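Local atomic coordinates of 1-carboxybiuret hydrolase subunit AtzE (Pseudomonas sp., PDB entry 6C62), a protein that hydrolyses 1-carboxybiuret to urea-1,3-dicarboxylate and ammonia, a step in the bacterial breakdown of the herbicide atrazine. Residues A[261-265]-A[291-295]; A[265-270]-A[385-389]; A[300-304]-A[346-350]. All coordinates share one frame; numbering follows the deposited sequence.

Interaction 1: residues A[261-265]-A[291-295]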
loop_
_atom_site.group_PDB
_atom_site.type_symbol
_atom_site.label_atom_id
_atom_site.label_comp_id
_atom_site.label_asym_id
_atom_site.label_seq_id
_atom_site.Cartn_x
_atom_site.Cartn_y
_atom_site.Cartn_z
ATOM N N GLY A 261 -13.386 26.963 -4.696
ATOM C CA GLY A 261 -12.727 28.187 -4.328
ATOM C C GLY A 261 -11.397 27.909 -3.685
ATOM O O GLY A 261 -10.802 26.829 -3.891
ATOM N N GLY A 262 -10.964 28.864 -2.874
ATOM C CA GLY A 262 -9.697 28.806 -2.137
ATOM C C GLY A 262 -8.504 28.510 -3.030
ATOM O O GLY A 262 -8.218 29.308 -3.915
ATOM N N TRP A 263 -7.853 27.360 -2.819
ATOM C CA TRP A 263 -6.684 26.938 -3.613
ATOM C C TRP A 263 -6.939 27.078 -5.123
ATOM O O TRP A 263 -6.073 27.529 -5.874
ATOM C CB TRP A 263 -6.366 25.458 -3.307
ATOM C CG TRP A 263 -5.308 24.856 -4.161
ATOM C CD1 TRP A 263 -5.500 24.085 -5.268
ATOM C CD2 TRP A 263 -3.903 24.950 -3.979
ATOM N NE1 TRP A 263 -4.285 23.707 -5.798
ATOM C CE2 TRP A 263 -3.293 24.230 -5.023
ATOM C CE3 TRP A 263 -3.103 25.582 -3.048
ATOM C CZ2 TRP A 263 -1.897 24.128 -5.148
ATOM C CZ3 TRP A 263 -1.723 25.461 -3.161
ATOM C CH2 TRP A 263 -1.135 24.770 -4.220
ATOM N N PHE A 264 -8.131 26.688 -5.544
ATOM C CA PHE A 264 -8.496 26.658 -6.946
ATOM C C PHE A 264 -8.855 28.042 -7.551
ATOM O O PHE A 264 -8.977 28.172 -8.801
ATOM C CB PHE A 264 -9.617 25.670 -7.162
ATOM C CG PHE A 264 -9.226 24.263 -6.875
ATOM C CD1 PHE A 264 -8.628 23.482 -7.869
ATOM C CD2 PHE A 264 -9.385 23.720 -5.606
ATOM C CE1 PHE A 264 -8.255 22.179 -7.583
ATOM C CE2 PHE A 264 -9.001 22.414 -5.324
ATOM C CZ PHE A 264 -8.451 21.662 -6.324
ATOM N N ARG A 265 -8.988 29.046 -6.692
ATOM C CA ARG A 265 -9.050 30.452 -7.138
ATOM C C ARG A 265 -7.721 31.174 -7.013
ATOM O O ARG A 265 -7.278 31.892 -7.961
ATOM C CB ARG A 265 -10.112 31.185 -6.340
ATOM C CG ARG A 265 -10.367 32.569 -6.917
ATOM C CD ARG A 265 -11.644 33.153 -6.361
ATOM N NE ARG A 265 -11.807 34.561 -6.754
ATOM C CZ ARG A 265 -12.212 34.961 -7.966
ATOM N NH1 ARG A 265 -12.497 34.087 -8.961
ATOM N NH2 ARG A 265 -12.371 36.262 -8.180
ATOM N N TRP A 291 -12.610 22.580 -1.386
ATOM C CA TRP A 291 -12.097 21.212 -1.483
ATOM C C TRP A 291 -11.295 20.980 -0.198
ATOM O O TRP A 291 -10.555 21.873 0.243
ATOM C CB TRP A 291 -11.218 21.115 -2.716
ATOM C CG TRP A 291 -10.672 19.745 -3.034
ATOM C CD1 TRP A 291 -9.518 19.230 -2.574
ATOM C CD2 TRP A 291 -11.205 18.793 -3.925
ATOM N NE1 TRP A 291 -9.302 18.007 -3.113
ATOM C CE2 TRP A 291 -10.336 17.702 -3.937
ATOM C CE3 TRP A 291 -12.340 18.749 -4.719
ATOM C CZ2 TRP A 291 -10.542 16.590 -4.705
ATOM C CZ3 TRP A 291 -12.577 17.612 -5.487
ATOM C CH2 TRP A 291 -11.677 16.539 -5.480
ATOM N N PRO A 292 -11.469 19.826 0.455
ATOM C CA PRO A 292 -10.693 19.616 1.690
ATOM C C PRO A 292 -9.143 19.519 1.488
ATOM O O PRO A 292 -8.661 18.745 0.641
ATOM C CB PRO A 292 -11.270 18.286 2.198
ATOM C CG PRO A 292 -11.568 17.539 0.929
ATOM C CD PRO A 292 -12.240 18.621 0.113
ATOM N N ASP A 293 -8.394 20.286 2.253
ATOM C CA ASP A 293 -6.951 20.160 2.351
ATOM C C ASP A 293 -6.258 20.143 0.986
ATOM O O ASP A 293 -5.359 19.325 0.758
ATOM C CB ASP A 293 -6.577 18.848 3.078
ATOM C CG ASP A 293 -7.044 18.801 4.531
ATOM O OD1 ASP A 293 -7.189 19.875 5.153
ATOM O OD2 ASP A 293 -7.262 17.679 5.054
ATOM N N ALA A 294 -6.620 21.042 0.097
ATOM C CA ALA A 294 -6.172 20.905 -1.327
ATOM C C ALA A 294 -4.660 21.057 -1.451
ATOM O O ALA A 294 -4.019 20.278 -2.157
ATOM C CB ALA A 294 -6.871 21.915 -2.205
ATOM N N GLU A 295 -4.100 22.042 -0.762
ATOM C CA GLU A 295 -2.691 22.284 -0.847
ATOM C C GLU A 295 -1.885 21.084 -0.253
ATOM O O GLU A 295 -0.799 20.773 -0.737
ATOM C CB GLU A 295 -2.303 23.554 -0.099
ATOM C CG GLU A 295 -0.823 23.866 -0.188
ATOM C CD GLU A 295 -0.426 25.224 0.399
ATOM O OE1 GLU A 295 -1.172 25.760 1.262
ATOM O OE2 GLU A 295 0.652 25.721 -0.021
HETATM O O HOH W 1 -10.703 24.634 -2.286
#
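Phe264 and Trp291 make the aromatic pair of this contact, a T-shaped (edge-to-face) arrangement in which the edge of Phe264 is aimed at the indole face. The evidence is a plane angle of 68° and a separation of 5.5 Å between the centroids of the Phe264 ring and the Trp291 five-membered ring. Trp291 NE1 is tied to Tyr353 OH on helix 340-360, which limits rotation of the indole.

A CH-pi contact involves the other tryptophan. Glu295 CA stands over one face of the Trp263 six-membered ring, 4.2 Å from its centroid and 18° off the normal. Beyond it the extended glutamate chain runs across the indole at about a right angle, with Glu295 CG 3.5 Å from Trp263 CZ3. Trp263 NE1 is hydrogen-bonded to Leu399 O, outside the two segments.

The two segments follow the neighbouring parallel strands 257-260 and 288-289 at one end of the large mixed sheet of the amidase fold. These strands are joined by a beta-alpha-beta crossover through helix 270-283, and the contact packs the helix starts that come after each of them.

Apolar packing centres on the small Ala294. Its CB lies 3.7 Å from Trp263 CB and 3.8 Å from Phe264 CE2, the same ring carbon that approaches Trp291 CB at 3.7 Å.

Polar contact is water-mediated: one water donates to Gly261 O (2.7 Å from the water oxygen) and accepts from Trp291 N (2.9 Å). This water and Gly261 O both lie in the plane of the Phe264 ring, at its edge.

Interaction 2: residues A[265-270]-A[385-389]; sequences RDNAGP and EVNGT
The carboxamide of Asn387 meets 265-270 edge-on: Asp266 O and Ala268 O both lie within a few degrees of its plane, so both are reached by in-plane N-H groups of ND2. Seen from the acceptors the approach is not in plane: ND2 stands above each carbonyl plane, 63° out of it in both cases. Asn387 ND2 to Ala268 O is the shorter and straighter bond, 2.8 Å with an N-H...O angle of 168°; Asn387 ND2 to Asp266 O is 3.1 Å and more bent. Two bonds from one nitrogen fix the rotation of the amide, whose other end, OD1, rests 3.8 Å from Gly269 CA and 4.1 Å from Pro270 CD. A second flat group, the peptide between Asn267 and Ala268, has Val386 CG1 over one face, 3.8 Å from Asn267 C.

The donor comes from a type I' turn, Val386 to Thr389, which closes a beta hairpin with a two-residue loop, Asn387-Gly388. Thr389 N to Val386 O, 3.0 Å, is one of the two backbone bonds that hold the turn. With CG beside the backbone N (chi1 -54°), the Asn387 amide extends from the turn to one carbonyl at the end of helix 263-266 (Asp266 O) and one in the loop just beyond it (Ala268 O).

Asn267 itself turns its ND2 back to Trp263 O, and Arg273 of helix 270-283 binds Arg265 O. The hairpin 383-386/389-392 thus docks on the link between helix 263-266 and helix 270-283, where Gly269 occupies the N-cap position and pairs through its backbone with Pro373.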
loop_
_atom_site.group_PDB
_atom_site.type_symbol
_atom_site.label_atom_id
_atom_site.label_comp_id
_atom_site.label_asym_id
_atom_site.label_seq_id
_atom_site.Cartn_x
_atom_site.Cartn_y
_atom_site.Cartn_z
ATOM N N ARG A 265 -8.988 29.046 -6.692
ATOM C CA ARG A 265 -9.050 30.452 -7.138
ATOM C C ARG A 265 -7.721 31.174 -7.013
ATOM O O ARG A 265 -7.278 31.892 -7.961
ATOM C CB ARG A 265 -10.112 31.185 -6.340
ATOM C CG ARG A 265 -10.367 32.569 -6.917
ATOM C CD ARG A 265 -11.644 33.153 -6.361
ATOM N NE ARG A 265 -11.807 34.561 -6.754
ATOM C CZ ARG A 265 -12.212 34.961 -7.966
ATOM N NH1 ARG A 265 -12.497 34.087 -8.961
ATOM N NH2 ARG A 265 -12.371 36.262 -8.180
ATOM N N ASP A 266 -7.070 30.996 -5.867
ATOM C CA ASP A 266 -5.756 31.589 -5.577
ATOM C C ASP A 266 -4.678 31.194 -6.602
ATOM O O ASP A 266 -3.752 31.983 -6.846
ATOM C CB ASP A 266 -5.214 31.096 -4.238
ATOM C CG ASP A 266 -6.063 31.529 -3.015
ATOM O OD1 ASP A 266 -7.007 32.357 -3.149
ATOM O OD2 ASP A 266 -5.820 30.916 -1.913
ATOM N N ASN A 267 -4.745 29.960 -7.146
ATOM C CA ASN A 267 -3.774 29.510 -8.123
ATOM C C ASN A 267 -4.294 29.582 -9.583
ATOM O O ASN A 267 -3.753 28.942 -10.485
ATOM C CB ASN A 267 -3.289 28.120 -7.756
ATOM C CG ASN A 267 -2.557 28.105 -6.432
ATOM O OD1 ASN A 267 -1.408 28.507 -6.341
ATOM N ND2 ASN A 267 -3.230 27.666 -5.385
ATOM N N ALA A 268 -5.287 30.408 -9.833
ATOM C CA ALA A 268 -5.853 30.577 -11.150
ATOM C C ALA A 268 -5.660 32.006 -11.606
ATOM O O ALA A 268 -6.063 32.948 -10.906
ATOM C CB ALA A 268 -7.334 30.257 -11.105
ATOM N N GLY A 269 -5.019 32.196 -12.745
ATOM C CA GLY A 269 -4.899 33.513 -13.342
ATOM C C GLY A 269 -6.226 34.034 -13.890
ATOM O O GLY A 269 -7.253 33.330 -13.904
ATOM N N PRO A 270 -6.225 35.277 -14.403
ATOM C CA PRO A 270 -7.504 35.900 -14.846
ATOM C C PRO A 270 -8.218 35.130 -15.973
ATOM O O PRO A 270 -9.444 34.990 -15.937
ATOM C CB PRO A 270 -7.047 37.266 -15.378
ATOM C CG PRO A 270 -5.792 37.558 -14.623
ATOM C CD PRO A 270 -5.086 36.218 -14.473
ATOM N N GLU A 385 4.300 33.596 -13.579
ATOM C CA GLU A 385 3.719 34.380 -12.511
ATOM C C GLU A 385 2.215 34.108 -12.486
ATOM O O GLU A 385 1.540 34.169 -13.503
ATOM C CB GLU A 385 4.028 35.853 -12.770
ATOM C CG GLU A 385 4.611 36.675 -11.618
ATOM C CD GLU A 385 4.553 38.178 -11.984
ATOM O OE1 GLU A 385 5.563 38.721 -12.497
ATOM O OE2 GLU A 385 3.467 38.792 -11.864
ATOM N N VAL A 386 1.716 33.769 -11.311
ATOM C CA VAL A 386 0.285 33.504 -11.103
ATOM C C VAL A 386 -0.219 34.390 -9.972
ATOM O O VAL A 386 0.152 34.158 -8.782
ATOM C CB VAL A 386 0.021 32.031 -10.753
ATOM C CG1 VAL A 386 -1.488 31.802 -10.752
ATOM C CG2 VAL A 386 0.685 31.101 -11.757
ATOM N N ASN A 387 -1.038 35.385 -10.325
ATOM C CA ASN A 387 -1.564 36.379 -9.358
ATOM C C ASN A 387 -0.463 36.923 -8.433
ATOM O O ASN A 387 -0.563 36.882 -7.198
ATOM C CB ASN A 387 -2.721 35.805 -8.559
ATOM C CG ASN A 387 -3.817 35.240 -9.448
ATOM O OD1 ASN A 387 -4.278 35.850 -10.460
ATOM N ND2 ASN A 387 -4.243 34.047 -9.100
ATOM N N GLY A 388 0.619 37.371 -9.071
ATOM C CA GLY A 388 1.747 37.938 -8.374
ATOM C C GLY A 388 2.722 36.986 -7.710
ATOM O O GLY A 388 3.728 37.457 -7.175
ATOM N N THR A 389 2.472 35.660 -7.729
ATOM C CA THR A 389 3.444 34.731 -7.177
ATOM C C THR A 389 4.216 33.989 -8.282
ATOM O O THR A 389 3.623 33.380 -9.186
ATOM C CB THR A 389 2.835 33.728 -6.198
ATOM O OG1 THR A 389 2.008 34.423 -5.280
ATOM C CG2 THR A 389 3.965 32.991 -5.446
#

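Interaction 3: residues A[300-304]-A[346-350]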
loop_
_atom_site.group_PDB
_atom_site.type_symbol
_atom_site.label_atom_id
_atom_site.label_comp_id
_atom_site.label_asym_id
_atom_site.label_seq_id
_atom_site.Cartn_x
_atom_site.Cartn_y
_atom_site.Cartn_z
ATOM N N ALA A 300 1.210 15.828 -0.671
ATOM C CA ALA A 300 1.300 14.397 -0.526
ATOM C C ALA A 300 1.463 13.689 -1.866
ATOM O O ALA A 300 2.293 12.768 -1.964
ATOM C CB ALA A 300 0.070 13.872 0.170
ATOM N N ALA A 301 0.713 14.125 -2.898
ATOM C CA ALA A 301 0.885 13.594 -4.226
ATOM C C ALA A 301 2.327 13.792 -4.731
ATOM O O ALA A 301 2.935 12.906 -5.328
ATOM C CB ALA A 301 -0.063 14.195 -5.187
ATOM N N PHE A 302 2.861 14.965 -4.445
ATOM C CA PHE A 302 4.179 15.358 -4.901
ATOM C C PHE A 302 5.228 14.485 -4.277
ATOM O O PHE A 302 6.142 13.985 -4.964
ATOM C CB PHE A 302 4.416 16.838 -4.591
ATOM C CG PHE A 302 5.581 17.436 -5.300
ATOM C CD1 PHE A 302 6.831 17.201 -4.865
ATOM C CD2 PHE A 302 5.410 18.256 -6.385
ATOM C CE1 PHE A 302 7.945 17.713 -5.513
ATOM C CE2 PHE A 302 6.511 18.842 -7.025
ATOM C CZ PHE A 302 7.785 18.557 -6.581
ATOM N N VAL A 303 5.112 14.264 -2.973
ATOM C CA VAL A 303 6.021 13.417 -2.215
ATOM C C VAL A 303 6.024 11.988 -2.697
ATOM O O VAL A 303 7.095 11.432 -2.927
ATOM C CB VAL A 303 5.726 13.555 -0.675
ATOM C CG1 VAL A 303 6.417 12.467 0.109
ATOM C CG2 VAL A 303 6.218 14.907 -0.161
ATOM N N ILE A 304 4.872 11.403 -2.847
ATOM C CA ILE A 304 4.740 10.013 -3.297
ATOM C C ILE A 304 5.254 9.843 -4.726
ATOM O O ILE A 304 5.889 8.903 -5.039
ATOM C CB ILE A 304 3.270 9.579 -3.166
ATOM C CG1 ILE A 304 2.991 9.360 -1.669
ATOM C CG2 ILE A 304 2.934 8.304 -3.929
ATOM C CD1 ILE A 304 1.511 9.292 -1.302
ATOM N N ALA A 346 2.608 10.734 3.934
ATOM C CA ALA A 346 1.751 10.944 2.789
ATOM C C ALA A 346 0.775 9.835 2.519
ATOM O O ALA A 346 -0.407 10.088 2.203
ATOM C CB ALA A 346 2.607 11.255 1.549
ATOM N N GLN A 347 1.230 8.592 2.651
ATOM C CA GLN A 347 0.326 7.440 2.523
ATOM C C GLN A 347 -0.755 7.365 3.663
ATOM O O GLN A 347 -1.884 6.939 3.427
ATOM C CB GLN A 347 1.114 6.148 2.451
ATOM C CG GLN A 347 1.884 5.910 1.142
ATOM C CD GLN A 347 0.982 5.636 -0.058
ATOM O OE1 GLN A 347 -0.243 5.653 0.068
ATOM N NE2 GLN A 347 1.609 5.419 -1.272
ATOM N N ARG A 348 -0.397 7.810 4.853
ATOM C CA ARG A 348 -1.350 7.824 5.978
ATOM C C ARG A 348 -2.328 8.977 5.810
ATOM O O ARG A 348 -3.534 8.818 6.022
ATOM C CB ARG A 348 -0.613 7.896 7.314
ATOM C CG ARG A 348 0.114 6.637 7.634
ATOM C CD ARG A 348 1.071 6.656 8.801
ATOM N NE ARG A 348 0.355 6.882 10.046
ATOM C CZ ARG A 348 0.847 7.522 11.109
ATOM N NH1 ARG A 348 2.082 7.937 11.176
ATOM N NH2 ARG A 348 0.099 7.673 12.174
ATOM N N PHE A 349 -1.818 10.129 5.373
ATOM C CA PHE A 349 -2.664 11.256 5.024
ATOM C C PHE A 349 -3.639 10.886 3.924
ATOM O O PHE A 349 -4.784 11.321 3.924
ATOM C CB PHE A 349 -1.841 12.486 4.657
ATOM C CG PHE A 349 -2.653 13.585 4.034
ATOM C CD1 PHE A 349 -3.465 14.367 4.832
ATOM C CD2 PHE A 349 -2.655 13.787 2.695
ATOM C CE1 PHE A 349 -4.298 15.358 4.299
ATOM C CE2 PHE A 349 -3.472 14.789 2.139
ATOM C CZ PHE A 349 -4.269 15.586 2.958
ATOM N N ARG A 350 -3.201 10.091 2.960
ATOM C CA ARG A 350 -4.060 9.768 1.834
ATOM C C ARG A 350 -5.374 9.061 2.275
ATOM O O ARG A 350 -6.394 9.229 1.628
ATOM C CB ARG A 350 -3.310 8.909 0.795
ATOM C CG ARG A 350 -4.037 8.863 -0.536
ATOM C CD ARG A 350 -3.325 8.048 -1.563
ATOM N NE ARG A 350 -3.749 8.349 -2.915
ATOM C CZ ARG A 350 -3.286 7.716 -3.977
ATOM N NH1 ARG A 350 -2.415 6.698 -3.873
ATOM N NH2 ARG A 350 -3.722 8.087 -5.170
#
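Ala300 and Ala346 mark the closest approach of two segments in a helix-helix packing, helix 294-312 against helix 340-360. The segment axes pass 9.6 Å apart, with an angle of 138° between their N-to-C directions, nearer antiparallel than parallel. At the alanine pair the backbones come close, with 4.8 Å between Ala300 CA and Ala346 CA, and the methyls meet at 3.9 Å, CB to CB.

Around this pair larger groups fit. Ile304 brings its terminal methyl against the second alanine, CD1 to Ala346 CB 3.6 Å, while Val303 CG1 approaches the same Ala346 CB more loosely at 4.2 Å. In the other direction, Phe349 CD2 lies 3.7 Å from Ala300 CB. Gln347 leaves its helix to one side, but a bend at chi2 (-69°) brings its end back toward Ile304, the two side chains crossing at about a right angle, with NE2 3.9 Å from Ile304 CD1. That nitrogen has its polar partner in Tyr343 OH.

Arg350 directs its guanidinium to Ser205 O and Phe406 O, whereas Arg348 reaches the backbone of another protein's chain in the assembly. That chain also packs on Ala300 and Ala346. With apolar contacts and no hydrogen bond between the segments, their direct packing is by van der Waals contact, while the polar ends of Gln347 and the arginines are bonded to partners beyond them.

Following the chain from the N terminus, 261-265 comes first and 265-270 continues it through the shared Arg265. Interaction 1 closes a loop of 25 residues when 291-295 returns to 261-265. Interaction 3 then opens in series, joining 300-304 to 346-350 across 41 intervening residues. Interaction 2 closes last, at 385-389, across 114 intervening residues, so it crosses interaction 1 and encloses interaction 3. Interactions 1 and 3 both use helix 294-312 and touch directly, Asp293 OD2 lying 3.8 Å from Phe349 CE1; interactions 2 and 3 stay about 12 Å apart at their nearest atoms. Together they link helix 263-266 to the hairpin 383-386/389-392 and, through helix 294-312, to helix 340-360.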